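PDB 2XZI: extracellular sialidase/neuraminidase, putative from Aspergillus fumigatus, which probably acts as a secreted glycoside hydrolase of the sialidase family that cleaves off the deaminated sialic acid KDN, making it a KDNase. Local coordinates for residues 2-7 and 288-293; 44-49 and 113-118; 124-129 and 139-144. One frame throughout, in Å; residues are numbered along the deposited sequence.

Contact 1. Residues 2-7 and 288-293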
loop_
_atom_site.group_PDB
_atom_site.type_symbol
_atom_site.label_atom_id
_atom_site.label_comp_id
_atom_site.label_asym_id
_atom_site.label_seq_id
_atom_site.Cartn_x
_atom_site.Cartn_y
_atom_site.Cartn_z
ATOM N N ASN A 2 -12.641 -25.952 -10.359
ATOM C CA ASN A 2 -11.271 -26.463 -10.644
ATOM C C ASN A 2 -10.307 -25.310 -10.887
ATOM O O ASN A 2 -10.632 -24.364 -11.600
ATOM C CB ASN A 2 -11.276 -27.376 -11.877
ATOM C CG ASN A 2 -12.317 -28.473 -11.797
ATOM O OD1 ASN A 2 -12.234 -29.370 -10.953
ATOM N ND2 ASN A 2 -13.306 -28.414 -12.692
ATOM N N ASP A 3 -9.129 -25.390 -10.275
ATOM C CA ASP A 3 -8.084 -24.393 -10.497
ATOM C C ASP A 3 -6.793 -25.134 -10.796
ATOM O O ASP A 3 -6.220 -25.777 -9.892
ATOM C CB ASP A 3 -7.929 -23.455 -9.294
ATOM C CG ASP A 3 -6.987 -22.277 -9.584
ATOM O OD1 ASP A 3 -6.133 -22.393 -10.477
ATOM O OD2 ASP A 3 -7.102 -21.227 -8.920
ATOM N N PRO A 4 -6.332 -25.049 -12.057
ATOM C CA PRO A 4 -5.141 -25.776 -12.494
ATOM C C PRO A 4 -3.893 -25.331 -11.750
ATOM O O PRO A 4 -2.917 -26.071 -11.707
ATOM C CB PRO A 4 -5.016 -25.399 -13.978
ATOM C CG PRO A 4 -5.738 -24.088 -14.094
ATOM C CD PRO A 4 -6.888 -24.226 -13.154
ATOM N N ALA A 5 -3.916 -24.127 -11.177
ATOM C CA ALA A 5 -2.745 -23.618 -10.457
ATOM C C ALA A 5 -2.358 -24.460 -9.247
ATOM O O ALA A 5 -1.187 -24.508 -8.864
ATOM C CB ALA A 5 -2.981 -22.183 -10.022
ATOM N N LYS A 6 -3.331 -25.128 -8.645
ATOM C CA LYS A 6 -3.065 -25.979 -7.488
ATOM C C LYS A 6 -2.086 -27.105 -7.829
ATOM O O LYS A 6 -1.372 -27.590 -6.944
ATOM C CB LYS A 6 -4.368 -26.522 -6.912
ATOM C CG LYS A 6 -4.204 -27.217 -5.553
ATOM C CD LYS A 6 -5.549 -27.554 -4.927
ATOM C CE LYS A 6 -5.383 -28.118 -3.530
ATOM N NZ LYS A 6 -6.693 -28.595 -2.975
ATOM N N SER A 7 -2.028 -27.474 -9.111
ATOM C CA SER A 7 -1.187 -28.587 -9.560
ATOM C C SER A 7 0.263 -28.180 -9.801
ATOM O O SER A 7 1.135 -29.042 -9.919
ATOM C CB SER A 7 -1.781 -29.247 -10.809
ATOM O OG SER A 7 -2.989 -29.928 -10.493
ATOM N N PRO A 288 -9.696 -19.730 -14.780
ATOM C CA PRO A 288 -10.644 -19.097 -13.862
ATOM C C PRO A 288 -10.154 -17.718 -13.432
ATOM O O PRO A 288 -9.010 -17.579 -13.004
ATOM C CB PRO A 288 -10.678 -20.066 -12.672
ATOM C CG PRO A 288 -9.348 -20.761 -12.702
ATOM C CD PRO A 288 -8.768 -20.643 -14.082
ATOM N N ALA A 289 -11.008 -16.707 -13.568
ATOM C CA ALA A 289 -10.667 -15.346 -13.162
ATOM C C ALA A 289 -10.457 -15.282 -11.654
ATOM O O ALA A 289 -11.184 -15.936 -10.899
ATOM C CB ALA A 289 -11.754 -14.392 -13.584
ATOM N N ARG A 290 -9.456 -14.512 -11.220
ATOM C CA ARG A 290 -9.108 -14.445 -9.797
ATOM C C ARG A 290 -8.834 -13.024 -9.321
ATOM O O ARG A 290 -8.142 -12.254 -10.001
ATOM C CB ARG A 290 -7.873 -15.316 -9.516
ATOM C CG ARG A 290 -8.006 -16.811 -9.927
ATOM C CD ARG A 290 -6.744 -17.580 -9.555
ATOM N NE ARG A 290 -6.485 -18.827 -10.291
ATOM C CZ ARG A 290 -5.896 -18.899 -11.486
ATOM N NH1 ARG A 290 -5.546 -17.805 -12.159
ATOM N NH2 ARG A 290 -5.654 -20.085 -12.018
ATOM N N THR A 291 -9.358 -12.704 -8.135
ATOM C CA THR A 291 -9.013 -11.519 -7.381
ATOM C C THR A 291 -8.341 -12.024 -6.124
ATOM O O THR A 291 -8.788 -13.017 -5.520
ATOM C CB THR A 291 -10.260 -10.702 -6.990
ATOM O OG1 THR A 291 -11.024 -10.376 -8.156
ATOM C CG2 THR A 291 -9.883 -9.404 -6.306
ATOM N N ILE A 292 -7.249 -11.359 -5.744
ATOM C CA ILE A 292 -6.473 -11.669 -4.545
ATOM C C ILE A 292 -6.709 -10.581 -3.485
ATOM O O ILE A 292 -6.790 -9.392 -3.802
ATOM C CB ILE A 292 -4.940 -11.741 -4.858
ATOM C CG1 ILE A 292 -4.619 -12.433 -6.203
ATOM C CG2 ILE A 292 -4.193 -12.359 -3.668
ATOM C CD1 ILE A 292 -5.086 -13.907 -6.331
ATOM N N PHE A 293 -6.833 -11.000 -2.225
ATOM C CA PHE A 293 -6.992 -10.070 -1.104
ATOM C C PHE A 293 -6.026 -10.432 0.021
ATOM O O PHE A 293 -5.768 -11.616 0.265
ATOM C CB PHE A 293 -8.433 -10.075 -0.587
ATOM C CG PHE A 293 -8.666 -9.088 0.515
ATOM C CD1 PHE A 293 -8.722 -7.721 0.248
ATOM C CD2 PHE A 293 -8.798 -9.516 1.837
ATOM C CE1 PHE A 293 -8.918 -6.794 1.259
ATOM C CE2 PHE A 293 -8.995 -8.587 2.867
ATOM C CZ PHE A 293 -9.054 -7.216 2.573
#

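Contact 2. Residues 44-49 and 113-118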
loop_
_atom_site.group_PDB
_atom_site.type_symbol
_atom_site.label_atom_id
_atom_site.label_comp_id
_atom_site.label_asym_id
_atom_site.label_seq_id
_atom_site.Cartn_x
_atom_site.Cartn_y
_atom_site.Cartn_z
ATOM N N VAL A 44 4.631 -1.943 -6.981
ATOM C CA VAL A 44 4.128 -2.141 -8.333
ATOM C C VAL A 44 5.172 -2.782 -9.220
ATOM O O VAL A 44 6.355 -2.616 -9.021
ATOM C CB VAL A 44 3.643 -0.819 -8.999
ATOM C CG1 VAL A 44 2.376 -0.282 -8.294
ATOM C CG2 VAL A 44 4.764 0.222 -9.060
ATOM N N ARG A 45 4.701 -3.524 -10.211
ATOM C CA ARG A 45 5.545 -4.006 -11.287
ATOM C C ARG A 45 5.312 -3.087 -12.480
ATOM O O ARG A 45 4.170 -2.785 -12.832
ATOM C CB ARG A 45 5.154 -5.445 -11.645
ATOM C CG ARG A 45 6.045 -6.038 -12.729
ATOM C CD ARG A 45 5.390 -7.190 -13.421
ATOM N NE ARG A 45 4.565 -6.722 -14.529
ATOM C CZ ARG A 45 3.530 -7.391 -15.029
ATOM N NH1 ARG A 45 3.170 -8.564 -14.515
ATOM N NH2 ARG A 45 2.844 -6.875 -16.039
ATOM N N THR A 46 6.394 -2.610 -13.083
ATOM C CA THR A 46 6.266 -1.670 -14.199
ATOM C C THR A 46 6.059 -2.446 -15.482
ATOM O O THR A 46 6.102 -3.673 -15.480
ATOM C CB THR A 46 7.504 -0.790 -14.345
ATOM O OG1 THR A 46 8.563 -1.578 -14.899
ATOM C CG2 THR A 46 7.941 -0.182 -13.009
ATOM N N THR A 47 5.871 -1.754 -16.602
ATOM C CA THR A 47 5.633 -2.510 -17.834
ATOM C C THR A 47 6.880 -3.243 -18.341
ATOM O O THR A 47 6.772 -4.080 -19.230
ATOM C CB THR A 47 5.027 -1.669 -18.958
ATOM O OG1 THR A 47 6.016 -0.787 -19.471
ATOM C CG2 THR A 47 3.784 -0.909 -18.481
ATOM N N THR A 48 8.047 -2.930 -17.781
ATOM C CA THR A 48 9.288 -3.592 -18.189
ATOM C C THR A 48 9.501 -4.887 -17.418
ATOM O O THR A 48 10.316 -5.712 -17.839
ATOM C CB THR A 48 10.549 -2.712 -17.953
ATOM O OG1 THR A 48 10.766 -2.538 -16.541
ATOM C CG2 THR A 48 10.444 -1.353 -18.636
ATOM N N GLY A 49 8.790 -5.055 -16.296
ATOM C CA GLY A 49 9.082 -6.155 -15.368
ATOM C C GLY A 49 9.835 -5.757 -14.103
ATOM O O GLY A 49 9.932 -6.527 -13.145
ATOM N N ASN A 113 4.158 3.315 -19.419
ATOM C CA ASN A 113 5.129 3.120 -18.332
ATOM C C ASN A 113 5.486 4.343 -17.500
ATOM O O ASN A 113 6.433 4.292 -16.721
ATOM C CB ASN A 113 6.389 2.340 -18.754
ATOM C CG ASN A 113 6.995 1.592 -17.601
ATOM O OD1 ASN A 113 6.274 1.034 -16.765
ATOM N ND2 ASN A 113 8.329 1.591 -17.520
ATOM N N THR A 114 4.732 5.442 -17.624
ATOM C CA THR A 114 4.843 6.478 -16.593
ATOM C C THR A 114 4.361 5.859 -15.272
ATOM O O THR A 114 3.279 5.254 -15.217
ATOM C CB THR A 114 4.003 7.713 -16.899
ATOM O OG1 THR A 114 4.566 8.380 -18.039
ATOM C CG2 THR A 114 3.983 8.683 -15.720
ATOM N N ILE A 115 5.171 5.986 -14.235
ATOM C CA ILE A 115 4.706 5.569 -12.920
ATOM C C ILE A 115 4.286 6.801 -12.126
ATOM O O ILE A 115 5.104 7.650 -11.789
ATOM C CB ILE A 115 5.736 4.743 -12.124
ATOM C CG1 ILE A 115 6.253 3.551 -12.948
ATOM C CG2 ILE A 115 5.087 4.267 -10.816
ATOM C CD1 ILE A 115 7.607 3.827 -13.630
ATOM N N TYR A 116 2.991 6.894 -11.851
ATOM C CA TYR A 116 2.456 7.932 -11.029
ATOM C C TYR A 116 2.525 7.511 -9.573
ATOM O O TYR A 116 2.255 6.361 -9.242
ATOM C CB TYR A 116 1.006 8.180 -11.403
ATOM C CG TYR A 116 0.740 8.961 -12.670
ATOM C CD1 TYR A 116 1.102 10.307 -12.768
ATOM C CD2 TYR A 116 0.052 8.371 -13.723
ATOM C CE1 TYR A 116 0.805 11.039 -13.922
ATOM C CE2 TYR A 116 -0.244 9.091 -14.868
ATOM C CZ TYR A 116 0.139 10.416 -14.945
ATOM O OH TYR A 116 -0.182 11.161 -16.068
ATOM N N LEU A 117 2.886 8.450 -8.700
ATOM C CA LEU A 117 2.876 8.193 -7.268
ATOM C C LEU A 117 2.132 9.326 -6.557
ATOM O O LEU A 117 2.617 10.459 -6.460
ATOM C CB LEU A 117 4.300 7.993 -6.725
ATOM C CG LEU A 117 4.448 7.796 -5.219
ATOM C CD1 LEU A 117 4.016 6.418 -4.825
ATOM C CD2 LEU A 117 5.902 7.982 -4.863
ATOM N N PHE A 118 0.931 9.012 -6.090
ATOM C CA PHE A 118 0.211 9.931 -5.219
ATOM C C PHE A 118 0.698 9.784 -3.784
ATOM O O PHE A 118 1.046 8.692 -3.357
ATOM C CB PHE A 118 -1.299 9.665 -5.289
ATOM C CG PHE A 118 -1.941 10.097 -6.586
ATOM C CD1 PHE A 118 -1.991 9.237 -7.695
ATOM C CD2 PHE A 118 -2.490 11.383 -6.700
ATOM C CE1 PHE A 118 -2.574 9.664 -8.909
ATOM C CE2 PHE A 118 -3.074 11.808 -7.913
ATOM C CZ PHE A 118 -3.114 10.934 -9.005
#

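Contact 3. Residues 124-129 and 139-144. With KDM (deamino-alpha-neuraminic acid), chain C.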
loop_
_atom_site.group_PDB
_atom_site.type_symbol
_atom_site.label_atom_id
_atom_site.label_comp_id
_atom_site.label_asym_id
_atom_site.label_seq_id
_atom_site.Cartn_x
_atom_site.Cartn_y
_atom_site.Cartn_z
ATOM N N ALA A 124 5.508 19.796 9.674
ATOM C CA ALA A 124 6.424 19.293 10.709
ATOM C C ALA A 124 5.879 19.370 12.138
ATOM O O ALA A 124 6.299 18.605 13.012
ATOM C CB ALA A 124 7.767 20.033 10.622
ATOM N N THR A 125 4.954 20.297 12.374
ATOM C CA THR A 125 4.493 20.577 13.728
ATOM C C THR A 125 3.019 20.257 13.885
ATOM O O THR A 125 2.389 20.682 14.852
ATOM C CB THR A 125 4.743 22.050 14.127
ATOM O OG1 THR A 125 4.058 22.916 13.214
ATOM C CG2 THR A 125 6.254 22.368 14.141
ATOM N N TYR A 126 2.467 19.505 12.933
ATOM C CA TYR A 126 1.078 19.038 13.027
ATOM C C TYR A 126 0.992 17.521 13.143
ATOM O O TYR A 126 1.868 16.795 12.647
ATOM C CB TYR A 126 0.268 19.492 11.815
ATOM C CG TYR A 126 0.054 20.973 11.750
ATOM C CD1 TYR A 126 1.007 21.802 11.166
ATOM C CD2 TYR A 126 -1.090 21.561 12.290
ATOM C CE1 TYR A 126 0.829 23.175 11.111
ATOM C CE2 TYR A 126 -1.274 22.931 12.236
ATOM C CZ TYR A 126 -0.311 23.728 11.646
ATOM O OH TYR A 126 -0.483 25.092 11.583
ATOM N N SER A 127 -0.070 17.051 13.794
ATOM C CA SER A 127 -0.379 15.628 13.871
ATOM C C SER A 127 -1.886 15.420 13.833
ATOM O O SER A 127 -2.642 16.359 14.095
ATOM C CB SER A 127 0.241 14.987 15.115
ATOM O OG SER A 127 -0.377 15.445 16.313
ATOM N N GLN A 128 -2.314 14.202 13.499
ATOM C CA GLN A 128 -3.729 13.889 13.367
ATOM C C GLN A 128 -4.535 14.272 14.609
ATOM O O GLN A 128 -5.580 14.915 14.496
ATOM C CB GLN A 128 -3.913 12.408 13.010
ATOM C CG GLN A 128 -5.368 12.037 12.693
ATOM C CD GLN A 128 -5.502 10.657 12.090
ATOM O OE1 GLN A 128 -4.609 9.815 12.207
ATOM N NE2 GLN A 128 -6.633 10.414 11.438
ATOM N N ASN A 129 -4.037 13.897 15.782
ATOM C CA ASN A 129 -4.743 14.182 17.035
ATOM C C ASN A 129 -4.342 15.505 17.682
ATOM O O ASN A 129 -5.118 16.076 18.450
ATOM C CB ASN A 129 -4.548 13.044 18.032
ATOM C CG ASN A 129 -5.092 11.724 17.527
ATOM O OD1 ASN A 129 -6.131 11.674 16.869
ATOM N ND2 ASN A 129 -4.396 10.642 17.849
ATOM N N VAL A 139 5.415 20.449 21.017
ATOM C CA VAL A 139 4.090 19.851 21.090
ATOM C C VAL A 139 3.337 20.166 19.787
ATOM O O VAL A 139 3.265 21.319 19.377
ATOM C CB VAL A 139 3.338 20.397 22.330
ATOM C CG1 VAL A 139 1.930 19.824 22.434
ATOM C CG2 VAL A 139 4.150 20.097 23.608
ATOM N N THR A 140 2.796 19.142 19.121
ATOM C CA THR A 140 2.138 19.365 17.825
ATOM C C THR A 140 0.777 20.049 17.937
ATOM O O THR A 140 0.088 19.924 18.950
ATOM C CB THR A 140 1.886 18.060 17.053
ATOM O OG1 THR A 140 0.951 17.250 17.772
ATOM C CG2 THR A 140 3.181 17.298 16.781
ATOM N N LYS A 141 0.416 20.765 16.873
ATOM C CA LYS A 141 -0.924 21.292 16.683
ATOM C C LYS A 141 -1.733 20.215 15.978
ATOM O O LYS A 141 -1.174 19.420 15.216
ATOM C CB LYS A 141 -0.891 22.548 15.813
ATOM C CG LYS A 141 -0.163 23.738 16.449
ATOM C CD LYS A 141 0.064 24.872 15.460
ATOM C CE LYS A 141 1.203 24.585 14.483
ATOM N NZ LYS A 141 2.532 24.341 15.131
ATOM N N LYS A 142 -3.040 20.194 16.214
ATOM C CA LYS A 142 -3.929 19.266 15.524
ATOM C C LYS A 142 -4.086 19.670 14.067
ATOM O O LYS A 142 -4.254 20.835 13.753
ATOM C CB LYS A 142 -5.292 19.199 16.223
ATOM C CG LYS A 142 -6.198 18.106 15.683
ATOM C CD LYS A 142 -7.511 17.986 16.463
ATOM C CE LYS A 142 -8.373 16.870 15.865
ATOM N NZ LYS A 142 -9.586 16.542 16.675
ATOM N N ILE A 143 -4.001 18.688 13.170
ATOM C CA ILE A 143 -4.301 18.916 11.766
ATOM C C ILE A 143 -5.647 19.643 11.668
ATOM O O ILE A 143 -6.627 19.249 12.307
ATOM C CB ILE A 143 -4.311 17.571 10.997
ATOM C CG1 ILE A 143 -2.881 17.029 10.828
ATOM C CG2 ILE A 143 -4.993 17.710 9.643
ATOM C CD1 ILE A 143 -2.070 17.673 9.758
ATOM N N ASP A 144 -5.672 20.722 10.898
ATOM C CA ASP A 144 -6.879 21.552 10.794
ATOM C C ASP A 144 -7.143 21.931 9.343
ATOM O O ASP A 144 -6.492 21.416 8.438
ATOM C CB ASP A 144 -6.776 22.781 11.726
ATOM C CG ASP A 144 -5.636 23.720 11.358
ATOM O OD1 ASP A 144 -5.250 23.828 10.174
ATOM O OD2 ASP A 144 -5.111 24.385 12.289
HETATM C C2 KDM C . -2.177 4.366 11.206
HETATM C C1 KDM C . -2.320 2.919 11.660
HETATM C C3 KDM C . -0.968 4.520 10.264
HETATM C C4 KDM C . -1.118 5.698 9.256
HETATM C C5 KDM C . -2.222 6.704 9.604
HETATM C C6 KDM C . -3.565 5.949 9.763
HETATM C C7 KDM C . -4.687 6.825 10.342
HETATM C C8 KDM C . -6.031 6.075 10.302
HETATM C C9 KDM C . -7.139 6.912 10.918
HETATM O O5 KDM C . -2.305 7.753 8.606
HETATM O O1A KDM C . -1.310 2.177 11.621
HETATM O O1B KDM C . -3.462 2.590 12.061
HETATM O O4 KDM C . 0.131 6.388 9.204
HETATM O O6 KDM C . -3.453 4.757 10.611
HETATM O O7 KDM C . -4.364 7.161 11.694
HETATM O O8 KDM C . -6.410 5.784 8.949
HETATM O O9 KDM C . -7.330 8.062 10.078
HETATM O O2 KDM C . -1.963 5.106 12.414
HETATM O O HOH W 1 -3.039 26.134 11.875
HETATM O O HOH W 2 -7.704 15.188 18.861
#

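Contact 1. Residues 2-7 and 288-293
Asp3 and Arg290 form a two-pronged salt bridge that fastens an Asx turn at the N-terminus to strand 290-294 of the sialidase beta-propeller. Arg290 grips side-on, with NE and NH2 rather than its two terminal nitrogens: NH2 donates to OD1 of Asp3 at 2.8 Å, and NE donates to OD2 of Asp3, also at 2.8 Å. Both bonds are nearly straight and reach the syn sides of the oxygens. The oxygens lie close to the guanidinium plane, yet the carboxylate is twisted 28° against it. An extended run from CG to NE carries the arginine out from the strand toward the acid, which comes from the opposite direction.

Further hydrogen bonds fix both partners. The backbone N of Ala5 reaches OD1 of Asp3 at 2.9 Å from the anti side, across the carboxylate plane from the arginine NH2; this bond closes the Asx turn, behind which residues 4-7 wind into a short 3-10 segment. OD2 is also bonded to the hydroxyl of Tyr311, giving each carboxylate oxygen two partners and probably favouring the charged form of the acid. At the far end of the guanidinium, NH1 is held by Asn284, whose amide also bonds to the carbonyl of Pro288.

Packing contacts are fewer. The rings of Pro4 and Pro288 reach toward each other, CD of Pro4 lying 4.2 Å from CD of Pro288, the latter residue following a cis peptide. CB of Ala5 approaches NH2 of Arg290 obliquely at 3.9 Å, while Leu377 and Leu381 of helix 377-381 also pack on this alanine. One face of the Arg290 guanidinium carries the carbonyl O of Pro288, 3.5 Å above the plane and displaced toward the rim.

Contact 2. Residues 44-49 and 113-118
The amide of Asn113 has Thr47 over one face. The backbone N of Thr47 donates to OD1 of Asn113 at 2.8 Å, a straight bond that arrives from above, 52° out of the carbonyl plane. OG1 of Thr47 lies over the same face, 3.2 Å from CG of Asn113, as the two side chains slide past each other in opposite directions; CG2 of Thr48 is on that side too, near ND2. CB of Thr46, by contrast, lies close to the amide plane, 3.3 Å from OD1 of Asn113. Along the same segment, CG2 of Thr114 sits 4.1 Å above the centre of the Tyr116 ring, and Trp218 meets Tyr116 and Phe118 edge-to-face.

With CG swung away from its own backbone N (chi1 -152°), Asn113 extends its amide to the turn. That turn is a type I beta turn from Thr46 to Gly49 combined with an ST turn, in which N of Thr48 donates to OG1 of Thr46 at 3.2 Å. Asp161 binds the polar cluster from outside: its carboxylate is hydrogen-bonded to OG1 of Thr46, OG1 of Thr48 and ND2 of Asn113. Further along, toward the strands, the contact turns apolar, CG2 of Thr46 touching CD1 of Ile115 at 4.1 Å and CG2 of Val44 lying 4.4 Å from CG2 of Ile115.

Strands 37-45 and 51-58, and likewise 101-109 and 115-122, form hairpins of two adjoining four-stranded blades. Asp161 fills the variable position after the conserved Asp of the Ser-x-Asp-x-Gly-x-Thr-Trp sequence from Ser158 to Trp165, the Asp-box of sialidase propellers.

Contact 3. Residues 124-129 and 139-144
Tyr126 and Lys141 pair as parallel strand neighbours, as do Ser127 and Lys142, making a two-stranded sheet between segments whose overall directions differ by 70°. Three backbone bonds stitch it: N of Lys141 to O of Thr125 (2.8 Å), N of Ser127 to O of Lys141 (3.0 Å) and N of Ile143 to O of Ser127 (2.9 Å). CA-H groups of Tyr126 and Lys142 also point at carbonyls across the pair.

On the sheet face bearing Tyr126 and Lys141, the lysine folds over the aromatic ring. Bends at its last two torsions lay CE on one face, 3.3 Å from CZ of Tyr126, and bring NZ to 4.8 Å from the ring centroid, 21° off the normal, a cation-pi contact. The same ammonium donates to OG1 of Thr125. The carbonyl of Lys142 lies at the ring edge, CD1 of Ile143 packs on CB of Tyr126, and a water joins the tyrosine hydroxyl to OD2 of Asp144, whose other oxygen, OD1, is hydrogen-bonded to Thr146.

On the face of Ser127, two hydroxyls meet. OG1 of Thr140 donates to OG of Ser127 at 2.7 Å; Asp132 is bonded to both, through its backbone N to the threonine and through its carboxylate to the serine. A second water connects O of Asn129 with NZ of Lys142.

Beyond the sheet, Gln128, extended beyond CG, reaches the bound KDM. Its OE1 accepts from O7 of KDM at 2.7 Å and its NE2 donates to O9 of KDM at 2.8 Å. Receiving at one end and giving at the other, the amide is fixed against a flip and reads two hydroxyls of the glycerol-like tail of the sugar.

Overall arrangement
Contacts 1 and 3 lie on opposite sides of the chain's centre, their own centres 46 Å apart. Contact 2 lies nearer the centre of the chain, off the line joining the other two: its centre is 25 Å from that of contact 1 and 33 Å from that of contact 3, nearest atoms about 12 and 16 Å away. Strand 115-122 starts in contact 2 and is followed directly by strand 126-127 of contact 3. Only contact 3 supplies a residue, Gln128, to a KDM pocket, lined also by Arg39, Arg58, Asp64, Arg245 and Arg302; a second KDM is bound at another site, sharing Arg302. Strand 37-45 links the Gln128 pocket, through Arg39 and Ile40, to contact 2.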